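Local coordinates for protein Poly(A) RNA polymerase GLD2 (Rattus norvegicus, PDB 6LBK) that probably extends the 3' ends of selected cytoplasmic mRNAs with poly(A) tails and adds single nucleotides to certain microRNAs, using ATP and magnesium or manganese ions, at residues N180-R185 with V328-D333; Q54-L59 with V204-K209; L86-S91 with T136-H141. The protein carries 1 engineered substitution. One frame throughout, in Å; residues are numbered along the deposited sequence.

Contact 1: residues N180-R185 with V328-D333; sequences NTVGIR and VEEPFD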
loop_
_atom_site.group_PDB
_atom_site.type_symbol
_atom_site.label_atom_id
_atom_site.label_comp_id
_atom_site.label_asym_id
_atom_site.label_seq_id
_atom_site.Cartn_x
_atom_site.Cartn_y
_atom_site.Cartn_z
ATOM N N ASN A 180 -10.669 -12.125 0.642
ATOM C CA ASN A 180 -10.396 -11.010 -0.264
ATOM C C ASN A 180 -9.110 -11.304 -1.034
ATOM O O ASN A 180 -8.031 -10.778 -0.748
ATOM C CB ASN A 180 -10.313 -9.681 0.458
ATOM C CG ASN A 180 -10.249 -8.544 -0.516
ATOM O OD1 ASN A 180 -11.016 -8.508 -1.471
ATOM N ND2 ASN A 180 -9.308 -7.639 -0.320
ATOM N N THR A 181 -9.233 -12.190 -2.021
ATOM C CA THR A 181 -8.069 -12.721 -2.711
ATOM C C THR A 181 -7.358 -11.685 -3.571
ATOM O O THR A 181 -6.155 -11.840 -3.824
ATOM C CB THR A 181 -8.496 -13.920 -3.553
ATOM O OG1 THR A 181 -9.565 -13.531 -4.426
ATOM C CG2 THR A 181 -8.980 -15.021 -2.644
ATOM N N VAL A 182 -8.040 -10.618 -4.001
ATOM C CA VAL A 182 -7.353 -9.624 -4.826
ATOM C C VAL A 182 -6.143 -9.040 -4.096
ATOM O O VAL A 182 -5.110 -8.740 -4.716
ATOM C CB VAL A 182 -8.342 -8.528 -5.284
ATOM C CG1 VAL A 182 -8.874 -7.739 -4.108
ATOM C CG2 VAL A 182 -7.667 -7.582 -6.263
ATOM N N GLY A 183 -6.222 -8.937 -2.768
ATOM C CA GLY A 183 -5.091 -8.443 -2.001
ATOM C C GLY A 183 -3.864 -9.331 -2.098
ATOM O O GLY A 183 -2.736 -8.840 -2.014
ATOM N N ILE A 184 -4.057 -10.653 -2.272
ATOM C CA ILE A 184 -2.916 -11.514 -2.579
ATOM C C ILE A 184 -2.315 -11.132 -3.932
ATOM O O ILE A 184 -1.105 -10.871 -4.040
ATOM C CB ILE A 184 -3.301 -13.005 -2.521
ATOM C CG1 ILE A 184 -3.711 -13.447 -1.103
ATOM C CG2 ILE A 184 -2.156 -13.868 -3.044
ATOM C CD1 ILE A 184 -4.410 -14.768 -1.063
ATOM N N ARG A 185 -3.160 -10.989 -4.964
ATOM C CA ARG A 185 -2.634 -10.687 -6.299
ATOM C C ARG A 185 -1.861 -9.370 -6.318
ATOM O O ARG A 185 -0.680 -9.325 -6.704
ATOM C CB ARG A 185 -3.762 -10.656 -7.329
ATOM C CG ARG A 185 -4.512 -11.969 -7.401
ATOM C CD ARG A 185 -5.145 -12.224 -8.742
ATOM N NE ARG A 185 -5.683 -13.580 -8.731
ATOM C CZ ARG A 185 -4.984 -14.660 -9.060
ATOM N NH1 ARG A 185 -3.721 -14.545 -9.445
ATOM N NH2 ARG A 185 -5.541 -15.852 -8.995
ATOM N N VAL A 328 -8.867 6.354 -8.243
ATOM C CA VAL A 328 -7.707 5.503 -8.508
ATOM C C VAL A 328 -8.205 4.091 -8.863
ATOM O O VAL A 328 -8.942 3.479 -8.086
ATOM C CB VAL A 328 -6.760 5.471 -7.303
ATOM C CG1 VAL A 328 -5.485 4.739 -7.647
ATOM C CG2 VAL A 328 -6.498 6.869 -6.803
ATOM N N GLU A 329 -7.869 3.605 -10.061
ATOM C CA GLU A 329 -8.363 2.315 -10.535
ATOM C C GLU A 329 -7.574 1.174 -9.889
ATOM O O GLU A 329 -6.348 1.113 -10.012
ATOM C CB GLU A 329 -8.267 2.218 -12.057
ATOM C CG GLU A 329 -8.846 0.927 -12.649
ATOM C CD GLU A 329 -8.492 0.705 -14.135
ATOM O OE1 GLU A 329 -9.404 0.380 -14.941
ATOM O OE2 GLU A 329 -7.304 0.839 -14.502
ATOM N N GLU A 330 -8.261 0.283 -9.178
ATOM C CA GLU A 330 -7.598 -0.941 -8.751
ATOM C C GLU A 330 -7.107 -1.660 -10.011
ATOM O O GLU A 330 -7.819 -1.677 -11.018
ATOM C CB GLU A 330 -8.561 -1.810 -7.928
ATOM C CG GLU A 330 -7.969 -2.589 -6.747
ATOM C CD GLU A 330 -7.111 -3.817 -7.126
ATOM O OE1 GLU A 330 -7.390 -4.454 -8.166
ATOM O OE2 GLU A 330 -6.154 -4.145 -6.371
ATOM N N PRO A 331 -5.868 -2.168 -10.031
ATOM C CA PRO A 331 -5.346 -2.765 -11.278
ATOM C C PRO A 331 -5.930 -4.135 -11.632
ATOM O O PRO A 331 -5.936 -4.483 -12.822
ATOM C CB PRO A 331 -3.831 -2.840 -11.042
ATOM C CG PRO A 331 -3.649 -2.729 -9.597
ATOM C CD PRO A 331 -4.828 -2.006 -9.011
ATOM N N PHE A 332 -6.445 -4.913 -10.673
ATOM C CA PHE A 332 -6.995 -6.224 -11.007
ATOM C C PHE A 332 -8.514 -6.196 -11.161
ATOM O O PHE A 332 -9.032 -6.747 -12.131
ATOM C CB PHE A 332 -6.568 -7.283 -9.965
ATOM C CG PHE A 332 -5.083 -7.647 -10.012
ATOM C CD1 PHE A 332 -4.570 -8.425 -11.045
ATOM C CD2 PHE A 332 -4.214 -7.224 -9.023
ATOM C CE1 PHE A 332 -3.224 -8.759 -11.093
ATOM C CE2 PHE A 332 -2.864 -7.549 -9.075
ATOM C CZ PHE A 332 -2.377 -8.322 -10.109
ATOM N N ASP A 333 -9.254 -5.569 -10.250
ATOM C CA ASP A 333 -10.673 -5.297 -10.469
ATOM C C ASP A 333 -10.912 -3.808 -10.718
ATOM O O ASP A 333 -10.027 -2.966 -10.553
ATOM C CB ASP A 333 -11.508 -5.775 -9.281
ATOM C CG ASP A 333 -11.087 -5.146 -7.987
ATOM O OD1 ASP A 333 -10.147 -4.348 -8.022
ATOM O OD2 ASP A 333 -11.660 -5.459 -6.921
#

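Contact 2: residues Q54-L59 with V204-K209; sequences QQILEL and VLVIKK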
loop_
_atom_site.group_PDB
_atom_site.type_symbol
_atom_site.label_atom_id
_atom_site.label_comp_id
_atom_site.label_asym_id
_atom_site.label_seq_id
_atom_site.Cartn_x
_atom_site.Cartn_y
_atom_site.Cartn_z
ATOM N N GLN A 54 19.834 12.449 0.731
ATOM C CA GLN A 54 20.474 11.716 1.824
ATOM C C GLN A 54 19.519 11.503 2.989
ATOM O O GLN A 54 19.536 10.441 3.619
ATOM C CB GLN A 54 21.735 12.433 2.322
ATOM C CG GLN A 54 23.022 12.021 1.635
ATOM C CD GLN A 54 24.219 12.910 2.013
ATOM O OE1 GLN A 54 24.210 13.596 3.045
ATOM N NE2 GLN A 54 25.247 12.905 1.167
ATOM N N GLN A 55 18.727 12.526 3.337
ATOM C CA GLN A 55 17.757 12.379 4.421
ATOM C C GLN A 55 16.676 11.372 4.061
ATOM O O GLN A 55 16.180 10.664 4.939
ATOM C CB GLN A 55 17.116 13.725 4.764
ATOM C CG GLN A 55 17.999 14.642 5.564
ATOM C CD GLN A 55 17.415 16.012 5.645
ATOM O OE1 GLN A 55 16.828 16.493 4.677
ATOM N NE2 GLN A 55 17.565 16.662 6.794
ATOM N N ILE A 56 16.323 11.283 2.776
ATOM C CA ILE A 56 15.313 10.321 2.342
ATOM C C ILE A 56 15.859 8.904 2.462
ATOM O O ILE A 56 15.157 7.990 2.905
ATOM C CB ILE A 56 14.868 10.612 0.900
ATOM C CG1 ILE A 56 14.102 11.935 0.814
ATOM C CG2 ILE A 56 14.058 9.396 0.354
ATOM C CD1 ILE A 56 13.728 12.338 -0.586
ATOM N N LEU A 57 17.127 8.704 2.078
ATOM C CA LEU A 57 17.745 7.394 2.276
ATOM C C LEU A 57 17.952 7.073 3.753
ATOM O O LEU A 57 17.799 5.915 4.156
ATOM C CB LEU A 57 19.064 7.291 1.524
ATOM C CG LEU A 57 18.769 7.063 0.056
ATOM C CD1 LEU A 57 20.027 7.256 -0.729
ATOM C CD2 LEU A 57 18.255 5.696 -0.126
ATOM N N GLU A 58 18.334 8.066 4.568
ATOM C CA GLU A 58 18.480 7.851 6.010
ATOM C C GLU A 58 17.163 7.401 6.636
ATOM O O GLU A 58 17.121 6.434 7.411
ATOM C CB GLU A 58 18.997 9.127 6.683
ATOM C CG GLU A 58 20.472 9.119 7.025
ATOM C CD GLU A 58 21.013 10.503 7.410
ATOM O OE1 GLU A 58 20.495 11.110 8.375
ATOM O OE2 GLU A 58 21.984 10.971 6.767
ATOM N N LEU A 59 16.070 8.088 6.296
ATOM C CA LEU A 59 14.757 7.695 6.794
ATOM C C LEU A 59 14.354 6.327 6.248
ATOM O O LEU A 59 13.778 5.498 6.971
ATOM C CB LEU A 59 13.719 8.755 6.410
ATOM C CG LEU A 59 12.290 8.527 6.888
ATOM C CD1 LEU A 59 12.191 8.853 8.357
ATOM C CD2 LEU A 59 11.329 9.367 6.097
ATOM N N VAL A 204 8.414 5.809 -1.922
ATOM C CA VAL A 204 7.132 5.405 -1.371
ATOM C C VAL A 204 7.146 5.519 0.148
ATOM O O VAL A 204 6.165 5.960 0.759
ATOM C CB VAL A 204 6.778 3.989 -1.855
ATOM C CG1 VAL A 204 5.788 3.325 -0.910
ATOM C CG2 VAL A 204 6.229 4.030 -3.313
ATOM N N LEU A 205 8.262 5.157 0.782
ATOM C CA LEU A 205 8.294 5.158 2.241
ATOM C C LEU A 205 8.239 6.585 2.788
ATOM O O LEU A 205 7.470 6.875 3.719
ATOM C CB LEU A 205 9.538 4.413 2.744
ATOM C CG LEU A 205 9.852 4.135 4.225
ATOM C CD1 LEU A 205 9.964 5.365 5.140
ATOM C CD2 LEU A 205 8.828 3.150 4.759
ATOM N N VAL A 206 9.074 7.484 2.253
ATOM C CA VAL A 206 9.042 8.859 2.752
ATOM C C VAL A 206 7.674 9.473 2.505
ATOM O O VAL A 206 7.165 10.244 3.324
ATOM C CB VAL A 206 10.157 9.709 2.112
ATOM C CG1 VAL A 206 9.900 9.921 0.594
ATOM C CG2 VAL A 206 10.259 11.034 2.828
ATOM N N ILE A 207 7.034 9.097 1.402
ATOM C CA ILE A 207 5.723 9.630 1.069
ATOM C C ILE A 207 4.640 9.076 2.002
ATOM O O ILE A 207 3.741 9.814 2.430
ATOM C CB ILE A 207 5.458 9.336 -0.412
ATOM C CG1 ILE A 207 6.348 10.278 -1.260
ATOM C CG2 ILE A 207 4.014 9.479 -0.724
ATOM C CD1 ILE A 207 6.236 10.085 -2.771
ATOM N N LYS A 208 4.715 7.789 2.362
ATOM C CA LYS A 208 3.807 7.236 3.371
ATOM C C LYS A 208 3.976 7.954 4.708
ATOM O O LYS A 208 2.992 8.354 5.339
ATOM C CB LYS A 208 4.063 5.738 3.555
ATOM C CG LYS A 208 3.267 4.795 2.680
ATOM C CD LYS A 208 3.671 3.387 3.040
ATOM C CE LYS A 208 2.871 2.343 2.315
ATOM N NZ LYS A 208 2.792 1.084 3.117
ATOM N N LYS A 209 5.223 8.108 5.173
ATOM C CA LYS A 209 5.436 8.818 6.434
ATOM C C LYS A 209 4.918 10.245 6.337
ATOM O O LYS A 209 4.301 10.758 7.276
ATOM C CB LYS A 209 6.918 8.816 6.836
ATOM C CG LYS A 209 7.511 7.428 7.163
ATOM C CD LYS A 209 6.756 6.769 8.322
ATOM C CE LYS A 209 7.320 5.409 8.695
ATOM N NZ LYS A 209 6.454 4.703 9.696
#

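Contact 3: residues L86-S91 with T136-H141; sequences LLFPQS and TLVHKH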
loop_
_atom_site.group_PDB
_atom_site.type_symbol
_atom_site.label_atom_id
_atom_site.label_comp_id
_atom_site.label_asym_id
_atom_site.label_seq_id
_atom_site.Cartn_x
_atom_site.Cartn_y
_atom_site.Cartn_z
ATOM N N LEU A 86 -8.032 -25.815 12.692
ATOM C CA LEU A 86 -8.948 -26.586 13.518
ATOM C C LEU A 86 -10.390 -26.289 13.147
ATOM O O LEU A 86 -11.243 -27.181 13.209
ATOM C CB LEU A 86 -8.706 -26.298 14.992
ATOM C CG LEU A 86 -7.299 -26.641 15.476
ATOM C CD1 LEU A 86 -7.229 -26.420 16.978
ATOM C CD2 LEU A 86 -6.895 -28.057 15.099
ATOM N N LEU A 87 -10.677 -25.046 12.758
ATOM C CA LEU A 87 -12.019 -24.633 12.365
ATOM C C LEU A 87 -12.293 -24.884 10.890
ATOM O O LEU A 87 -13.345 -25.419 10.533
ATOM C CB LEU A 87 -12.233 -23.152 12.684
ATOM C CG LEU A 87 -12.209 -22.808 14.170
ATOM C CD1 LEU A 87 -12.357 -21.320 14.328
ATOM C CD2 LEU A 87 -13.322 -23.556 14.908
ATOM N N PHE A 88 -11.379 -24.483 10.018
ATOM C CA PHE A 88 -11.565 -24.643 8.579
ATOM C C PHE A 88 -10.337 -25.356 8.040
ATOM O O PHE A 88 -9.353 -24.716 7.643
ATOM C CB PHE A 88 -11.820 -23.299 7.917
ATOM C CG PHE A 88 -12.875 -22.512 8.609
ATOM C CD1 PHE A 88 -14.207 -22.795 8.400
ATOM C CD2 PHE A 88 -12.540 -21.504 9.487
ATOM C CE1 PHE A 88 -15.194 -22.080 9.052
ATOM C CE2 PHE A 88 -13.520 -20.781 10.141
ATOM C CZ PHE A 88 -14.853 -21.072 9.923
ATOM N N PRO A 89 -10.347 -26.692 8.052
ATOM C CA PRO A 89 -9.164 -27.444 7.615
ATOM C C PRO A 89 -8.819 -27.213 6.169
ATOM O O PRO A 89 -7.666 -27.432 5.779
ATOM C CB PRO A 89 -9.563 -28.910 7.843
ATOM C CG PRO A 89 -10.658 -28.869 8.819
ATOM C CD PRO A 89 -11.361 -27.539 8.680
ATOM N N GLN A 90 -9.760 -26.728 5.364
ATOM C CA GLN A 90 -9.485 -26.472 3.965
ATOM C C GLN A 90 -9.022 -25.045 3.731
ATOM O O GLN A 90 -9.097 -24.560 2.596
ATOM C CB GLN A 90 -10.732 -26.761 3.112
ATOM C CG GLN A 90 -11.000 -28.249 2.705
ATOM C CD GLN A 90 -11.891 -29.064 3.676
ATOM O OE1 GLN A 90 -12.356 -28.565 4.704
ATOM N NE2 GLN A 90 -12.175 -30.314 3.301
ATOM N N SER A 91 -8.497 -24.378 4.761
ATOM C CA SER A 91 -8.194 -22.954 4.684
ATOM C C SER A 91 -6.693 -22.720 4.713
ATOM O O SER A 91 -5.941 -23.495 5.319
ATOM C CB SER A 91 -8.846 -22.179 5.834
ATOM O OG SER A 91 -8.255 -22.496 7.072
ATOM N N THR A 136 -16.619 -14.049 11.723
ATOM C CA THR A 136 -17.100 -14.022 13.095
ATOM C C THR A 136 -16.708 -15.306 13.834
ATOM O O THR A 136 -16.377 -15.250 15.026
ATOM C CB THR A 136 -18.608 -13.735 13.133
ATOM O OG1 THR A 136 -19.070 -13.731 14.489
ATOM C CG2 THR A 136 -19.405 -14.733 12.338
ATOM N N LEU A 137 -16.709 -16.468 13.149
ATOM C CA LEU A 137 -16.226 -17.704 13.785
ATOM C C LEU A 137 -14.750 -17.602 14.165
ATOM O O LEU A 137 -14.350 -17.978 15.276
ATOM C CB LEU A 137 -16.454 -18.916 12.876
ATOM C CG LEU A 137 -17.672 -19.780 13.236
ATOM C CD1 LEU A 137 -17.939 -20.835 12.174
ATOM C CD2 LEU A 137 -17.491 -20.430 14.601
ATOM N N VAL A 138 -13.917 -17.127 13.239
ATOM C CA VAL A 138 -12.510 -16.934 13.548
ATOM C C VAL A 138 -12.367 -16.002 14.737
ATOM O O VAL A 138 -11.513 -16.207 15.609
ATOM C CB VAL A 138 -11.762 -16.388 12.321
ATOM C CG1 VAL A 138 -10.344 -16.022 12.707
ATOM C CG2 VAL A 138 -11.784 -17.394 11.175
ATOM N N HIS A 139 -13.212 -14.967 14.798
ATOM C CA HIS A 139 -13.087 -13.983 15.862
ATOM C C HIS A 139 -13.417 -14.600 17.212
ATOM O O HIS A 139 -12.667 -14.437 18.183
ATOM C CB HIS A 139 -13.988 -12.786 15.563
ATOM C CG HIS A 139 -14.021 -11.766 16.659
ATOM N ND1 HIS A 139 -15.180 -11.428 17.325
ATOM C CD2 HIS A 139 -13.033 -11.038 17.230
ATOM C CE1 HIS A 139 -14.908 -10.519 18.245
ATOM N NE2 HIS A 139 -13.612 -10.269 18.211
ATOM N N LYS A 140 -14.543 -15.310 17.289
ATOM C CA LYS A 140 -14.897 -16.021 18.514
ATOM C C LYS A 140 -13.802 -17.010 18.914
ATOM O O LYS A 140 -13.566 -17.228 20.108
ATOM C CB LYS A 140 -16.246 -16.717 18.334
ATOM C CG LYS A 140 -17.033 -16.918 19.629
ATOM C CD LYS A 140 -17.513 -15.567 20.171
ATOM C CE LYS A 140 -18.295 -14.781 19.113
ATOM N NZ LYS A 140 -19.129 -13.688 19.703
ATOM N N HIS A 141 -13.129 -17.618 17.933
ATOM C CA HIS A 141 -11.995 -18.489 18.226
ATOM C C HIS A 141 -10.869 -17.701 18.894
ATOM O O HIS A 141 -10.304 -18.129 19.905
ATOM C CB HIS A 141 -11.515 -19.135 16.918
ATOM C CG HIS A 141 -10.513 -20.241 17.086
ATOM N ND1 HIS A 141 -10.858 -21.516 17.490
ATOM C CD2 HIS A 141 -9.174 -20.269 16.865
ATOM C CE1 HIS A 141 -9.773 -22.270 17.534
ATOM N NE2 HIS A 141 -8.738 -21.539 17.158
#

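Contact 1: residues N180-R185 with V328-D333
At a junction between the palm and the PAP-associated part of the central domain, Phe332 and Glu330 of the VEEPFD run meet Arg185 and Val182 near the start of helix 182-194. Arg185 lays its CB over one face of the Phe332 ring in a CH-pi contact, 3.8 Å from the ring centroid and 17° off the normal. The ring reaches past the side chain to the backbone as well, with Phe332 CE2 3.5 Å from Arg185 C. Beyond CB the extended Arg185 chain leaves the ring, and its guanidinium NH2 donates to Val260 O. Val182 CG2, opposite the backbone N about the CA-CB bond, lies 3.9 Å from Phe332 CB. The same methyl sits beside the carboxylate of Glu330, 3.7 Å from its OE1, the two side chains lying alongside each other and running opposite ways. The fold gives this loop its setting: it follows the short strand 328-329 at one side of a three-stranded sheet, while helix 182-194 comes soon after palm strand 172-178. Leu189, further along that helix, touches both Pro331 and Phe332. Glu330 is buried, and a bend at chi2 (-74°) turns its carboxylate back to its own loop. Phe332 N gives a 2.7 Å hydrogen bond to Glu330 OE1 from above the carboxylate plane, and Asp333 N gives one of 3.0 Å to that oxygen, nearly in line with its C-O bond. Tyr227 OH and Asn186 ND2 bond the other oxygen, OE2, so that one acid ties the loop to helices 182-194 and 226-239. The side chain of Val182 lies about 12 Å from that of Asp111, a residue inferred by similarity to bind the catalytic magnesium.

Contact 2: residues Q54-L59 with V204-K209
Val206 of helix 200-213 meets Ile56 and Leu59 of helix 51-63 with all three of its side-chain carbons. Its CB comes first, 4.2 Å from Leu59 CD2. From there the side chain forks. CG1, flanked by both backbone N and C (chi1 68°), touches Ile56 CG2 at 4.2 Å, the two side chains passing at a slant. CG2 takes the other direction and reaches Leu59 CD2 at 3.8 Å, the side chains lying roughly perpendicular. Leu59 is therefore the main partner on the opposing helix, and its other neighbours are one turn apart on helix 200-213. Leu205 CD1 lies 4.3 Å from Leu59 CG, and Lys209 CG lies 4.4 Å from Leu59 CD2. Lys209 contributes the aliphatic base of its chain, while its ammonium end leads away. Around this apolar patch, Leu367 touches Val206, Ala376 touches Leu59 and Leu283 of helix 283-297 touches Ile56. The CA atoms of Ile56 and Val206 are 6.5 Å apart, whereas the helix axes keep 9.6 Å and run at 83° to each other. The contact belongs to the helical central domain of a Cid1-like nucleotidyltransferase, in which an N-terminal helix packs with helices that follow the palm in sequence.

Contact 3: residues L86-S91 with T136-H141
A mainly apolar contact near the surface of the palm packs Leu87 and Phe88, in the loop between helix 67-85 and strand 91-96, against Leu137, Val138 and His141 on helix 128-144. Leu87 lies over a face of the His141 imidazole: its CG is 4.2 Å from the ring centroid and 28° off the normal, a CH-pi contact. Its CD1 reaches further in, to the root of the ring, 3.5 Å from His141 CG. The imidazole is brought there by chi1 of -170°, which sets CG opposite the backbone N, and His141 also touches Glu83 of helix 67-85. Phe88 extends its ring end between two residues one step apart on the helix, with CZ 3.8 Å from Leu137 CD1 and CE2 3.9 Å from Val138 CG2; both side chains meet the ring at a slant. From Phe88 to Ser91 the chain makes a type I beta turn, where Ser91 OG donates to Phe88 O in the carbonyl plane. Val138 also touches Leu114 of strand 110-116, which links the patch to the sheet: the arrangement is that of a nucleotidyltransferase palm, with helices packed on a mixed beta sheet.

Overall arrangement
From the N terminus, residues 54-59 come first, and contact 2 closes only when the chain returns at 204-209, after the whole palm sheet. Contact 3 is nested in that loop: it joins 86-91 to 136-141 inside the palm, its centre about 39 Å from that of contact 2. Contact 1 opens next, at 180-185, before contact 2 has closed, and ends at 328-333, so contacts 1 and 2 cross. Helices 182-194 and 200-213, which follow each other, serve one each. Contact 2 thus joins the N-terminal helix to a helix that follows the palm, within the helical central domain; contact 1 links palm and PAP-associated region, and contact 3 stays within the palm.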